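Local coordinates for protein Abbfa_003403 (Acinetobacter baumannii, PDB 4ZXH) that acts as a four-domain nonribosomal peptide synthetase, probably activating an amino acid, carrying it on a phosphopantetheine arm for condensation, and releasing the product, at residues Ala973-Ile978 / Val995-Asp1000; Ile980-Thr985 / Glu1038-Ile1043; Leu1069-Gly1074 / Thr1116-Glu1121; Trp1185-Leu1190 / Lys1196-Pro1201. One frame throughout, in Å; residues are numbered along the deposited sequence.

Contact 1: Ala973-Ile978 / Val995-Asp1000; sequences APRDPI and VGIHDD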
loop_
_atom_site.group_PDB
_atom_site.type_symbol
_atom_site.label_atom_id
_atom_site.label_comp_id
_atom_site.label_asym_id
_atom_site.label_seq_id
_atom_site.Cartn_x
_atom_site.Cartn_y
_atom_site.Cartn_z
ATOM N N ALA A 973 18.377 -11.084 -18.675
ATOM C CA ALA A 973 17.758 -11.692 -19.852
ATOM C C ALA A 973 16.774 -12.779 -19.429
ATOM O O ALA A 973 16.965 -13.389 -18.394
ATOM C CB ALA A 973 18.823 -12.256 -20.768
ATOM N N PRO A 974 15.711 -13.010 -20.222
ATOM C CA PRO A 974 14.715 -14.061 -19.960
ATOM C C PRO A 974 15.360 -15.436 -19.881
ATOM O O PRO A 974 16.345 -15.645 -20.555
ATOM C CB PRO A 974 13.777 -13.959 -21.163
ATOM C CG PRO A 974 14.597 -13.303 -22.214
ATOM C CD PRO A 974 15.417 -12.302 -21.473
ATOM N N ARG A 975 14.833 -16.354 -19.077
ATOM C CA ARG A 975 15.579 -17.582 -18.781
ATOM C C ARG A 975 14.914 -18.879 -19.267
ATOM O O ARG A 975 15.571 -19.916 -19.371
ATOM C CB ARG A 975 15.845 -17.657 -17.267
ATOM C CG ARG A 975 16.655 -16.451 -16.725
ATOM C CD ARG A 975 16.507 -16.245 -15.212
ATOM N NE ARG A 975 15.135 -15.906 -14.845
ATOM C CZ ARG A 975 14.703 -15.807 -13.591
ATOM N NH1 ARG A 975 15.547 -16.015 -12.587
ATOM N NH2 ARG A 975 13.434 -15.491 -13.339
ATOM N N ASP A 976 13.628 -18.832 -19.586
ATOM C CA ASP A 976 12.952 -20.022 -20.081
ATOM C C ASP A 976 11.943 -19.610 -21.163
ATOM O O ASP A 976 11.820 -18.416 -21.453
ATOM C CB ASP A 976 12.309 -20.787 -18.905
ATOM C CG ASP A 976 11.180 -20.024 -18.231
ATOM O OD1 ASP A 976 10.905 -18.872 -18.618
ATOM O OD2 ASP A 976 10.564 -20.587 -17.294
ATOM N N PRO A 977 11.244 -20.581 -21.791
ATOM C CA PRO A 977 10.277 -20.180 -22.828
ATOM C C PRO A 977 9.185 -19.169 -22.387
ATOM O O PRO A 977 8.761 -18.340 -23.187
ATOM C CB PRO A 977 9.642 -21.518 -23.228
ATOM C CG PRO A 977 10.763 -22.513 -23.064
ATOM C CD PRO A 977 11.521 -22.034 -21.839
ATOM N N ILE A 978 8.722 -19.240 -21.148
ATOM C CA ILE A 978 7.700 -18.309 -20.699
ATOM C C ILE A 978 8.253 -16.885 -20.639
ATOM O O ILE A 978 7.625 -15.936 -21.103
ATOM C CB ILE A 978 7.150 -18.704 -19.319
ATOM C CG1 ILE A 978 6.154 -19.871 -19.436
ATOM C CG2 ILE A 978 6.524 -17.507 -18.632
ATOM C CD1 ILE A 978 5.633 -20.354 -18.099
ATOM N N VAL A 995 14.126 -5.663 -23.311
ATOM C CA VAL A 995 13.410 -5.674 -22.042
ATOM C C VAL A 995 13.927 -6.770 -21.135
ATOM O O VAL A 995 14.004 -7.933 -21.526
ATOM C CB VAL A 995 11.890 -5.864 -22.249
ATOM C CG1 VAL A 995 11.203 -6.269 -20.966
ATOM C CG2 VAL A 995 11.257 -4.586 -22.803
ATOM N N GLY A 996 14.288 -6.386 -19.919
ATOM C CA GLY A 996 14.778 -7.335 -18.949
ATOM C C GLY A 996 13.639 -7.799 -18.082
ATOM O O GLY A 996 12.646 -7.102 -17.945
ATOM N N ILE A 997 13.793 -8.961 -17.460
ATOM C CA ILE A 997 12.700 -9.557 -16.711
ATOM C C ILE A 997 12.315 -8.780 -15.441
ATOM O O ILE A 997 11.324 -9.116 -14.801
ATOM C CB ILE A 997 13.029 -11.010 -16.342
ATOM C CG1 ILE A 997 14.167 -11.070 -15.325
ATOM C CG2 ILE A 997 13.368 -11.818 -17.602
ATOM C CD1 ILE A 997 14.480 -12.472 -14.871
ATOM N N HIS A 998 13.059 -7.735 -15.093
ATOM C CA HIS A 998 12.706 -6.897 -13.940
ATOM C C HIS A 998 12.209 -5.504 -14.333
ATOM O O HIS A 998 11.963 -4.668 -13.479
ATOM C CB HIS A 998 13.896 -6.776 -12.990
ATOM C CG HIS A 998 14.271 -8.081 -12.366
ATOM N ND1 HIS A 998 15.573 -8.526 -12.275
ATOM C CD2 HIS A 998 13.499 -9.063 -11.845
ATOM C CE1 HIS A 998 15.590 -9.718 -11.707
ATOM N NE2 HIS A 998 14.344 -10.065 -11.433
ATOM N N ASP A 999 12.059 -5.265 -15.629
ATOM C CA ASP A 999 11.521 -4.000 -16.105
ATOM C C ASP A 999 10.027 -4.004 -15.941
ATOM O O ASP A 999 9.356 -4.962 -16.317
ATOM C CB ASP A 999 11.896 -3.746 -17.572
ATOM C CG ASP A 999 13.381 -3.465 -17.750
ATOM O OD1 ASP A 999 14.048 -3.141 -16.740
ATOM O OD2 ASP A 999 13.880 -3.567 -18.890
ATOM N N ASP A 1000 9.512 -2.918 -15.378
ATOM C CA ASP A 1000 8.092 -2.792 -15.102
ATOM C C ASP A 1000 7.344 -2.249 -16.329
ATOM O O ASP A 1000 7.752 -1.272 -16.973
ATOM C CB ASP A 1000 7.882 -1.906 -13.876
ATOM C CG ASP A 1000 6.426 -1.781 -13.478
ATOM O OD1 ASP A 1000 5.635 -1.171 -14.242
ATOM O OD2 ASP A 1000 6.080 -2.289 -12.388
#
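Ala973 and Pro974 run beside Gly996 and Ile997, with the CA atoms of Ala973 and Gly996 5.4 Å apart, where the approach to helix 977-990 of the peptidyl carrier domain meets the loop leading on to helix 1008-1022. That loop reverses in a type I beta turn from Gly996 to Asp999, reinforced by Gly996 N donating to Asp999 OD2 (3.0 Å), which it meets from above the carboxylate plane. Ile997, in the turn, aims its CB at the other segment. Its CG1 sits between the backbone N and carbonyl carbon, and this torsion (chi1 68°) sends CD1 to Arg975 and leaves CG2 on Pro974, 3.5 Å from Pro974 CA. A branched aliphatic residue suits a place with two such surfaces to cover. Further on, Asp976 is the helix N-cap, its OD1 accepting from Glu979 N. The Arg975 side chain crosses Ile997 at about a right angle; while its NH2 forms a salt bridge with Glu979, one guanidinium face receives Ile997 CD1, off-centre and 3.5 Å from Arg975 NE.

Contact 2: Ile980-Thr985 / Glu1038-Ile1043; sequences IELCTT and ERLGEI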
loop_
_atom_site.group_PDB
_atom_site.type_symbol
_atom_site.label_atom_id
_atom_site.label_comp_id
_atom_site.label_asym_id
_atom_site.label_seq_id
_atom_site.Cartn_x
_atom_site.Cartn_y
_atom_site.Cartn_z
ATOM N N ILE A 980 10.806 -15.758 -22.304
ATOM C CA ILE A 980 11.091 -15.346 -23.683
ATOM C C ILE A 980 9.840 -14.777 -24.371
ATOM O O ILE A 980 9.901 -13.708 -24.981
ATOM C CB ILE A 980 11.672 -16.506 -24.517
ATOM C CG1 ILE A 980 13.074 -16.837 -23.998
ATOM C CG2 ILE A 980 11.741 -16.129 -25.978
ATOM C CD1 ILE A 980 13.744 -18.013 -24.697
ATOM N N GLU A 981 8.702 -15.456 -24.229
ATOM C CA GLU A 981 7.456 -14.987 -24.828
ATOM C C GLU A 981 6.957 -13.661 -24.221
ATOM O O GLU A 981 6.451 -12.798 -24.934
ATOM C CB GLU A 981 6.368 -16.051 -24.698
ATOM C CG GLU A 981 5.031 -15.621 -25.278
ATOM C CD GLU A 981 4.740 -16.208 -26.655
ATOM O OE1 GLU A 981 5.081 -17.392 -26.889
ATOM O OE2 GLU A 981 4.172 -15.473 -27.502
ATOM N N LEU A 982 7.094 -13.488 -22.912
ATOM C CA LEU A 982 6.672 -12.233 -22.294
ATOM C C LEU A 982 7.595 -11.078 -22.683
ATOM O O LEU A 982 7.129 -9.969 -22.918
ATOM C CB LEU A 982 6.613 -12.364 -20.772
ATOM C CG LEU A 982 5.581 -13.372 -20.252
ATOM C CD1 LEU A 982 5.745 -13.628 -18.736
ATOM C CD2 LEU A 982 4.168 -12.896 -20.605
ATOM N N CYS A 983 8.899 -11.328 -22.762
ATOM C CA CYS A 983 9.817 -10.258 -23.125
ATOM C C CYS A 983 9.530 -9.776 -24.525
ATOM O O CYS A 983 9.324 -8.584 -24.737
ATOM C CB CYS A 983 11.276 -10.696 -23.024
ATOM S SG CYS A 983 11.927 -10.639 -21.367
ATOM N N THR A 984 9.506 -10.700 -25.478
ATOM C CA THR A 984 9.123 -10.346 -26.839
ATOM C C THR A 984 7.780 -9.601 -26.890
ATOM O O THR A 984 7.617 -8.655 -27.647
ATOM C CB THR A 984 9.053 -11.580 -27.708
ATOM O OG1 THR A 984 10.371 -12.105 -27.825
ATOM C CG2 THR A 984 8.598 -11.217 -29.072
ATOM N N THR A 985 6.831 -9.992 -26.050
ATOM C CA THR A 985 5.541 -9.322 -26.085
ATOM C C THR A 985 5.641 -7.914 -25.492
ATOM O O THR A 985 5.154 -6.950 -26.092
ATOM C CB THR A 985 4.464 -10.125 -25.372
ATOM O OG1 THR A 985 4.299 -11.378 -26.044
ATOM C CG2 THR A 985 3.189 -9.425 -25.496
ATOM N N GLU A 1038 9.357 -11.149 -14.850
ATOM C CA GLU A 1038 9.654 -12.169 -13.855
ATOM C C GLU A 1038 8.405 -12.548 -13.073
ATOM O O GLU A 1038 8.055 -13.734 -12.974
ATOM C CB GLU A 1038 10.732 -11.712 -12.879
ATOM C CG GLU A 1038 11.305 -12.877 -12.060
ATOM C CD GLU A 1038 11.725 -12.475 -10.662
ATOM O OE1 GLU A 1038 11.045 -11.613 -10.067
ATOM O OE2 GLU A 1038 12.743 -13.002 -10.166
ATOM N N ARG A 1039 7.741 -11.533 -12.518
ATOM C CA ARG A 1039 6.652 -11.770 -11.592
ATOM C C ARG A 1039 5.454 -12.392 -12.300
ATOM O O ARG A 1039 4.801 -13.287 -11.763
ATOM C CB ARG A 1039 6.264 -10.468 -10.890
ATOM C CG ARG A 1039 7.190 -10.174 -9.731
ATOM C CD ARG A 1039 7.092 -8.753 -9.176
ATOM N NE ARG A 1039 5.756 -8.315 -8.751
ATOM C CZ ARG A 1039 4.993 -8.940 -7.859
ATOM N NH1 ARG A 1039 5.380 -10.081 -7.288
ATOM N NH2 ARG A 1039 3.818 -8.435 -7.551
ATOM N N LEU A 1040 5.176 -11.930 -13.512
ATOM C CA LEU A 1040 4.035 -12.434 -14.266
ATOM C C LEU A 1040 4.335 -13.847 -14.719
ATOM O O LEU A 1040 3.459 -14.697 -14.748
ATOM C CB LEU A 1040 3.741 -11.519 -15.458
ATOM C CG LEU A 1040 2.598 -11.835 -16.425
ATOM C CD1 LEU A 1040 1.235 -11.820 -15.747
ATOM C CD2 LEU A 1040 2.653 -10.810 -17.538
ATOM N N GLY A 1041 5.600 -14.086 -15.051
ATOM C CA GLY A 1041 6.065 -15.389 -15.485
ATOM C C GLY A 1041 5.914 -16.431 -14.394
ATOM O O GLY A 1041 5.569 -17.566 -14.698
ATOM N N GLU A 1042 6.159 -16.062 -13.133
ATOM C CA GLU A 1042 5.964 -17.009 -12.026
ATOM C C GLU A 1042 4.486 -17.399 -11.919
ATOM O O GLU A 1042 4.158 -18.570 -11.698
ATOM C CB GLU A 1042 6.468 -16.430 -10.692
ATOM C CG GLU A 1042 7.967 -16.160 -10.670
ATOM C CD GLU A 1042 8.459 -15.442 -9.414
ATOM O OE1 GLU A 1042 7.638 -15.083 -8.543
ATOM O OE2 GLU A 1042 9.689 -15.235 -9.303
ATOM N N ILE A 1043 3.603 -16.417 -12.096
ATOM C CA ILE A 1043 2.161 -16.635 -12.057
ATOM C C ILE A 1043 1.695 -17.593 -13.149
ATOM O O ILE A 1043 0.927 -18.516 -12.899
ATOM C CB ILE A 1043 1.413 -15.301 -12.207
ATOM C CG1 ILE A 1043 1.533 -14.500 -10.916
ATOM C CG2 ILE A 1043 -0.050 -15.525 -12.575
ATOM C CD1 ILE A 1043 1.189 -15.312 -9.698
#
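Leu982 lays its CD1 methyl against the backbone of Gly1041, 3.7 Å from Gly1041 CA, with Gly1041 N equally near. With no side chain on Gly1041, the leucine branch lies against bare helix backbone, and the CA atoms of Leu982 and Gly1041 come within 7.5 Å. The other branch meets Leu1040 methyl to methyl, CD2 to CD2 at 4.0 Å, as the two side chains cross obliquely. Leu1040 has CG anti to the backbone N (chi1 179°), which carries CD2 to Leu982. Leucine suits position 982, where its two methyls meet two different residues; Leu982 also touches Leu1018 of helix 1008-1022. Thr985 tucks its hydroxyl into its own helix: OG1 donates to Glu981 O at 2.8 Å, on the opposite face of the carbonyl from Thr985 N. Toward the adenylation domain, Glu1042 pairs with Lys926. Such apolar packing of the first helix on the last, with helix 1008-1022 alongside, is characteristic of the four-helix bundle of acyl and peptidyl carrier domains.

Contact 3: Leu1069-Gly1074 / Thr1116-Glu1121; sequences LFHPIG and TLYIAE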
loop_
_atom_site.group_PDB
_atom_site.type_symbol
_atom_site.label_atom_id
_atom_site.label_comp_id
_atom_site.label_asym_id
_atom_site.label_seq_id
_atom_site.Cartn_x
_atom_site.Cartn_y
_atom_site.Cartn_z
ATOM N N LEU A 1069 13.083 -18.988 -38.362
ATOM C CA LEU A 1069 14.277 -19.406 -37.644
ATOM C C LEU A 1069 14.008 -20.642 -36.799
ATOM O O LEU A 1069 12.962 -20.767 -36.179
ATOM C CB LEU A 1069 14.799 -18.264 -36.776
ATOM C CG LEU A 1069 15.173 -17.003 -37.579
ATOM C CD1 LEU A 1069 15.377 -15.811 -36.687
ATOM C CD2 LEU A 1069 16.406 -17.222 -38.460
ATOM N N PHE A 1070 14.966 -21.556 -36.765
ATOM C CA PHE A 1070 14.757 -22.798 -36.055
ATOM C C PHE A 1070 15.735 -22.999 -34.918
ATOM O O PHE A 1070 16.910 -22.657 -35.026
ATOM C CB PHE A 1070 14.837 -23.941 -37.036
ATOM C CG PHE A 1070 13.946 -23.753 -38.191
ATOM C CD1 PHE A 1070 12.587 -24.024 -38.078
ATOM C CD2 PHE A 1070 14.442 -23.263 -39.384
ATOM C CE1 PHE A 1070 11.737 -23.833 -39.148
ATOM C CE2 PHE A 1070 13.602 -23.076 -40.459
ATOM C CZ PHE A 1070 12.245 -23.356 -40.338
ATOM N N HIS A 1071 15.230 -23.568 -33.832
ATOM C CA HIS A 1071 16.007 -23.735 -32.624
ATOM C C HIS A 1071 17.296 -24.486 -32.878
ATOM O O HIS A 1071 17.344 -25.337 -33.752
ATOM C CB HIS A 1071 15.189 -24.484 -31.581
ATOM C CG HIS A 1071 14.774 -25.855 -32.004
ATOM N ND1 HIS A 1071 15.636 -26.928 -32.001
ATOM C CD2 HIS A 1071 13.577 -26.336 -32.415
ATOM C CE1 HIS A 1071 14.993 -28.009 -32.410
ATOM N NE2 HIS A 1071 13.743 -27.677 -32.669
ATOM N N PRO A 1072 18.346 -24.165 -32.112
ATOM C CA PRO A 1072 19.576 -24.969 -32.079
ATOM C C PRO A 1072 19.399 -26.204 -31.200
ATOM O O PRO A 1072 18.261 -26.495 -30.823
ATOM C CB PRO A 1072 20.595 -24.016 -31.467
ATOM C CG PRO A 1072 19.763 -23.100 -30.609
ATOM C CD PRO A 1072 18.458 -22.937 -31.296
ATOM N N ILE A 1073 20.496 -26.884 -30.862
ATOM C CA ILE A 1073 20.457 -28.113 -30.053
ATOM C C ILE A 1073 19.573 -28.012 -28.808
ATOM O O ILE A 1073 18.779 -28.894 -28.545
ATOM C CB ILE A 1073 21.863 -28.533 -29.575
ATOM C CG1 ILE A 1073 22.810 -28.733 -30.752
ATOM C CG2 ILE A 1073 21.774 -29.845 -28.813
ATOM C CD1 ILE A 1073 22.457 -29.953 -31.584
ATOM N N GLY A 1074 19.702 -26.939 -28.046
ATOM C CA GLY A 1074 18.918 -26.794 -26.831
ATOM C C GLY A 1074 17.409 -26.682 -27.014
ATOM O O GLY A 1074 16.645 -26.924 -26.072
ATOM N N THR A 1116 9.172 -32.192 -41.185
ATOM C CA THR A 1116 7.779 -32.364 -41.562
ATOM C C THR A 1116 6.841 -31.698 -40.558
ATOM O O THR A 1116 5.925 -30.975 -40.933
ATOM C CB THR A 1116 7.398 -33.852 -41.675
ATOM O OG1 THR A 1116 8.201 -34.479 -42.679
ATOM C CG2 THR A 1116 5.927 -33.995 -42.040
ATOM N N LEU A 1117 7.077 -31.946 -39.274
ATOM C CA LEU A 1117 6.248 -31.364 -38.227
ATOM C C LEU A 1117 6.258 -29.841 -38.282
ATOM O O LEU A 1117 5.198 -29.208 -38.203
ATOM C CB LEU A 1117 6.723 -31.822 -36.850
ATOM C CG LEU A 1117 5.886 -31.228 -35.719
ATOM C CD1 LEU A 1117 4.489 -31.807 -35.828
ATOM C CD2 LEU A 1117 6.496 -31.486 -34.342
ATOM N N TYR A 1118 7.455 -29.262 -38.414
ATOM C CA TYR A 1118 7.609 -27.803 -38.435
ATOM C C TYR A 1118 7.007 -27.215 -39.706
ATOM O O TYR A 1118 6.326 -26.187 -39.647
ATOM C CB TYR A 1118 9.084 -27.385 -38.306
ATOM C CG TYR A 1118 9.718 -27.754 -36.982
ATOM C CD1 TYR A 1118 8.944 -28.197 -35.909
ATOM C CD2 TYR A 1118 11.086 -27.662 -36.800
ATOM C CE1 TYR A 1118 9.507 -28.539 -34.713
ATOM C CE2 TYR A 1118 11.669 -27.999 -35.582
ATOM C CZ TYR A 1118 10.874 -28.443 -34.554
ATOM O OH TYR A 1118 11.460 -28.790 -33.360
ATOM N N ILE A 1119 7.253 -27.869 -40.845
ATOM C CA ILE A 1119 6.674 -27.431 -42.116
ATOM C C ILE A 1119 5.155 -27.302 -42.039
ATOM O O ILE A 1119 4.595 -26.317 -42.509
ATOM C CB ILE A 1119 7.036 -28.379 -43.265
ATOM C CG1 ILE A 1119 8.427 -28.044 -43.790
ATOM C CG2 ILE A 1119 6.057 -28.237 -44.395
ATOM C CD1 ILE A 1119 8.932 -29.017 -44.820
ATOM N N ALA A 1120 4.489 -28.273 -41.428
ATOM C CA ALA A 1120 3.045 -28.170 -41.225
ATOM C C ALA A 1120 2.702 -26.955 -40.358
ATOM O O ALA A 1120 1.754 -26.235 -40.667
ATOM C CB ALA A 1120 2.493 -29.438 -40.605
ATOM N N GLU A 1121 3.465 -26.715 -39.289
ATOM C CA GLU A 1121 3.247 -25.506 -38.480
ATOM C C GLU A 1121 3.439 -24.222 -39.303
ATOM O O GLU A 1121 2.692 -23.261 -39.133
ATOM C CB GLU A 1121 4.170 -25.478 -37.252
ATOM C CG GLU A 1121 3.607 -26.199 -36.014
ATOM C CD GLU A 1121 2.366 -25.517 -35.421
ATOM O OE1 GLU A 1121 2.401 -24.283 -35.207
ATOM O OE2 GLU A 1121 1.353 -26.211 -35.170
#
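Phe1070, the last residue of strand 1067-1070, points its CB toward helix 1111-1125 and brings CD1 to 4.1 Å from Tyr1118 CD2. The two side chains slide past each other in opposite directions, an apolar contact between two large rings lying between sheet and helix. Next comes His1071, at the start of the loop that follows the strand. Its CG stands between the backbone N and carbonyl carbon (chi1 61°), turning the ring to the helix although the residue itself does not face it squarely. There His1071 NE2 and Tyr1118 OH share a hydrogen bond of 2.6 Å, the hydroxyl lying at the imidazole edge and in its plane. Neither ring lies over the other's face; their planes stand at 82°. The opposite nitrogen is used too: His1071 ND1 donates to Pro1072 O at 2.9 Å, again close to the ring plane, so bonds at both nitrogens fix the ring's rotation. A histidine suits this spot because it can tie its own loop and a helix at once; a tyrosine has the length to reach it. A His-Pro loop after this strand is as in thioesterase domains of nonribosomal peptide synthetases, whose alpha/beta-hydrolase fold this domain shares. Strand 1067-1070 lies between strands 1093-1096 and 1131-1136; Tyr1118 also covers Ile1096, while Phe1070 and His1071 reach Ile1146 and Ile1142 of helix 1138-1152.

Contact 4: Trp1185-Leu1190 / Lys1196-Pro1201; sequences WFARDL and KKLTIP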
loop_
_atom_site.group_PDB
_atom_site.type_symbol
_atom_site.label_atom_id
_atom_site.label_comp_id
_atom_site.label_asym_id
_atom_site.label_seq_id
_atom_site.Cartn_x
_atom_site.Cartn_y
_atom_site.Cartn_z
ATOM N N TRP A 1185 28.390 -31.106 -20.836
ATOM C CA TRP A 1185 28.102 -30.340 -22.046
ATOM C C TRP A 1185 26.838 -29.511 -21.896
ATOM O O TRP A 1185 26.838 -28.318 -22.185
ATOM C CB TRP A 1185 27.963 -31.253 -23.255
ATOM C CG TRP A 1185 29.251 -31.859 -23.667
ATOM C CD1 TRP A 1185 30.486 -31.607 -23.137
ATOM C CD2 TRP A 1185 29.447 -32.821 -24.695
ATOM N NE1 TRP A 1185 31.436 -32.366 -23.765
ATOM C CE2 TRP A 1185 30.823 -33.124 -24.730
ATOM C CE3 TRP A 1185 28.592 -33.467 -25.591
ATOM C CZ2 TRP A 1185 31.362 -34.026 -25.621
ATOM C CZ3 TRP A 1185 29.130 -34.376 -26.471
ATOM C CH2 TRP A 1185 30.505 -34.646 -26.478
ATOM N N PHE A 1186 25.779 -30.141 -21.416
ATOM C CA PHE A 1186 24.509 -29.458 -21.291
ATOM C C PHE A 1186 24.603 -28.246 -20.370
ATOM O O PHE A 1186 24.040 -27.178 -20.672
ATOM C CB PHE A 1186 23.438 -30.407 -20.776
ATOM C CG PHE A 1186 22.118 -29.752 -20.590
ATOM C CD1 PHE A 1186 21.485 -29.142 -21.665
ATOM C CD2 PHE A 1186 21.501 -29.744 -19.355
ATOM C CE1 PHE A 1186 20.265 -28.522 -21.511
ATOM C CE2 PHE A 1186 20.266 -29.126 -19.191
ATOM C CZ PHE A 1186 19.649 -28.505 -20.276
ATOM N N ALA A 1187 25.326 -28.403 -19.262
ATOM C CA ALA A 1187 25.529 -27.292 -18.337
ATOM C C ALA A 1187 26.222 -26.115 -19.043
ATOM O O ALA A 1187 25.776 -24.977 -18.945
ATOM C CB ALA A 1187 26.331 -27.745 -17.145
ATOM N N ARG A 1188 27.292 -26.416 -19.776
ATOM C CA ARG A 1188 28.025 -25.413 -20.538
ATOM C C ARG A 1188 27.141 -24.725 -21.582
ATOM O O ARG A 1188 27.083 -23.493 -21.633
ATOM C CB ARG A 1188 29.246 -26.046 -21.223
ATOM C CG ARG A 1188 29.975 -25.110 -22.173
ATOM C CD ARG A 1188 30.840 -25.863 -23.152
ATOM N NE ARG A 1188 30.025 -26.725 -24.008
ATOM C CZ ARG A 1188 30.499 -27.721 -24.748
ATOM N NH1 ARG A 1188 31.797 -28.005 -24.743
ATOM N NH2 ARG A 1188 29.666 -28.444 -25.482
ATOM N N ASP A 1189 26.454 -25.516 -22.403
ATOM C CA ASP A 1189 25.612 -24.977 -23.479
ATOM C C ASP A 1189 24.371 -24.258 -22.943
ATOM O O ASP A 1189 23.716 -23.497 -23.655
ATOM C CB ASP A 1189 25.192 -26.091 -24.452
ATOM C CG ASP A 1189 26.390 -26.752 -25.137
ATOM O OD1 ASP A 1189 27.481 -26.140 -25.096
ATOM O OD2 ASP A 1189 26.249 -27.867 -25.725
ATOM N N LEU A 1190 24.053 -24.503 -21.684
ATOM C CA LEU A 1190 22.977 -23.793 -21.012
ATOM C C LEU A 1190 23.348 -22.338 -20.717
ATOM O O LEU A 1190 22.525 -21.442 -20.831
ATOM C CB LEU A 1190 22.655 -24.513 -19.712
ATOM C CG LEU A 1190 21.296 -24.416 -19.060
ATOM C CD1 LEU A 1190 20.214 -24.688 -20.080
ATOM C CD2 LEU A 1190 21.271 -25.451 -17.948
ATOM N N LYS A 1196 27.939 -16.598 -20.246
ATOM C CA LYS A 1196 28.461 -17.111 -18.988
ATOM C C LYS A 1196 29.070 -18.488 -19.174
ATOM O O LYS A 1196 28.588 -19.276 -19.982
ATOM C CB LYS A 1196 27.353 -17.157 -17.944
ATOM C CG LYS A 1196 26.740 -15.805 -17.699
ATOM C CD LYS A 1196 25.522 -15.855 -16.801
ATOM C CE LYS A 1196 25.174 -14.448 -16.325
ATOM N NZ LYS A 1196 23.853 -14.384 -15.639
ATOM N N LYS A 1197 30.154 -18.767 -18.457
ATOM C CA LYS A 1197 30.673 -20.131 -18.390
ATOM C C LYS A 1197 30.071 -20.816 -17.191
ATOM O O LYS A 1197 30.050 -20.274 -16.104
ATOM C CB LYS A 1197 32.203 -20.176 -18.288
ATOM C CG LYS A 1197 32.927 -19.812 -19.559
ATOM C CD LYS A 1197 34.396 -19.616 -19.289
ATOM C CE LYS A 1197 35.159 -20.896 -19.420
ATOM N NZ LYS A 1197 35.136 -21.309 -20.844
ATOM N N LEU A 1198 29.561 -22.010 -17.403
ATOM C CA LEU A 1198 29.184 -22.868 -16.306
ATOM C C LEU A 1198 29.971 -24.154 -16.510
ATOM O O LEU A 1198 29.763 -24.861 -17.487
ATOM C CB LEU A 1198 27.682 -23.099 -16.298
ATOM C CG LEU A 1198 27.159 -24.068 -15.255
ATOM C CD1 LEU A 1198 27.503 -23.544 -13.876
ATOM C CD2 LEU A 1198 25.666 -24.243 -15.450
ATOM N N THR A 1199 30.921 -24.408 -15.617
ATOM C CA THR A 1199 31.844 -25.525 -15.749
ATOM C C THR A 1199 31.597 -26.579 -14.671
ATOM O O THR A 1199 32.088 -26.469 -13.553
ATOM C CB THR A 1199 33.305 -25.065 -15.663
ATOM O OG1 THR A 1199 33.582 -24.132 -16.712
ATOM C CG2 THR A 1199 34.239 -26.242 -15.821
ATOM N N ILE A 1200 30.807 -27.587 -15.010
ATOM C CA ILE A 1200 30.644 -28.741 -14.147
ATOM C C ILE A 1200 31.425 -29.879 -14.802
ATOM O O ILE A 1200 30.991 -30.449 -15.803
ATOM C CB ILE A 1200 29.172 -29.150 -13.973
ATOM C CG1 ILE A 1200 28.263 -27.939 -13.756
ATOM C CG2 ILE A 1200 29.030 -30.116 -12.837
ATOM C CD1 ILE A 1200 28.485 -27.253 -12.478
ATOM N N PRO A 1201 32.604 -30.191 -14.263
ATOM C CA PRO A 1201 33.426 -31.237 -14.883
ATOM C C PRO A 1201 32.752 -32.604 -14.869
ATOM O O PRO A 1201 32.160 -32.974 -13.857
ATOM C CB PRO A 1201 34.687 -31.250 -14.014
ATOM C CG PRO A 1201 34.716 -29.895 -13.351
ATOM C CD PRO A 1201 33.278 -29.544 -13.123
#
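Arg1188 and Leu1198 bring their CA atoms to 5.1 Å where the chain, having left helix 1179-1191, doubles back and runs extended along its flank as residues 1196-1201. Backbones this close allow a CA-H...O contact, with Leu1198 O 3.6 Å from Arg1188 CA. Ala1187, small enough to sit under two aliphatic side chains, probably helps the segments lie close. Its CB meets Leu1198 CD2 and Ile1200 CG1, each at 3.9 Å. Leu1198 points its CB toward the helix, and with CG anti to its backbone N (chi1 176°) it lays CD2 also against Ala1187 O, 3.6 Å away. Leu1198 thus faces the helix and Ile1200 reaches Ala1187 with CG1, while Thr1199 between them points away. Arg1188 keeps its aliphatic root by the contact, but its chain bends at chi3 and leads off to a salt bridge, NE to Asp1189 OD1 at 2.8 Å, approached from above the carboxylate plane. Asp1189 OD2 is held in turn by Tyr1243 OH. The segments belong to the helical region between strands 1157-1163 and 1262-1267, probably the lid of the thioesterase; Ala1187 and Ile1200 continue onto helix 1210-1223, and Phe1186 packs against helix 1233-1251.

How the contacts relate
Contacts 1 and 2 form one continuous piece of the carrier domain: both use helix 977-990, their segments alternate along the chain, and Ile997 O probably accepts a hydrogen bond from Glu1038 N. Contacts 3 and 4 belong to the thioesterase, their centres about 24 Å apart, the former joining the central sheet to a helix and the latter lying among helices. All four are largely buried, but contact 4 has one exposed residue, Arg1188, at its border. Chemistry follows place: aliphatic packing alone crosses contact 2, contact 1 adds a guanidinium face, contact 4 a CA-H...O approach, and only contact 3 has a side-chain hydrogen bond between its segments.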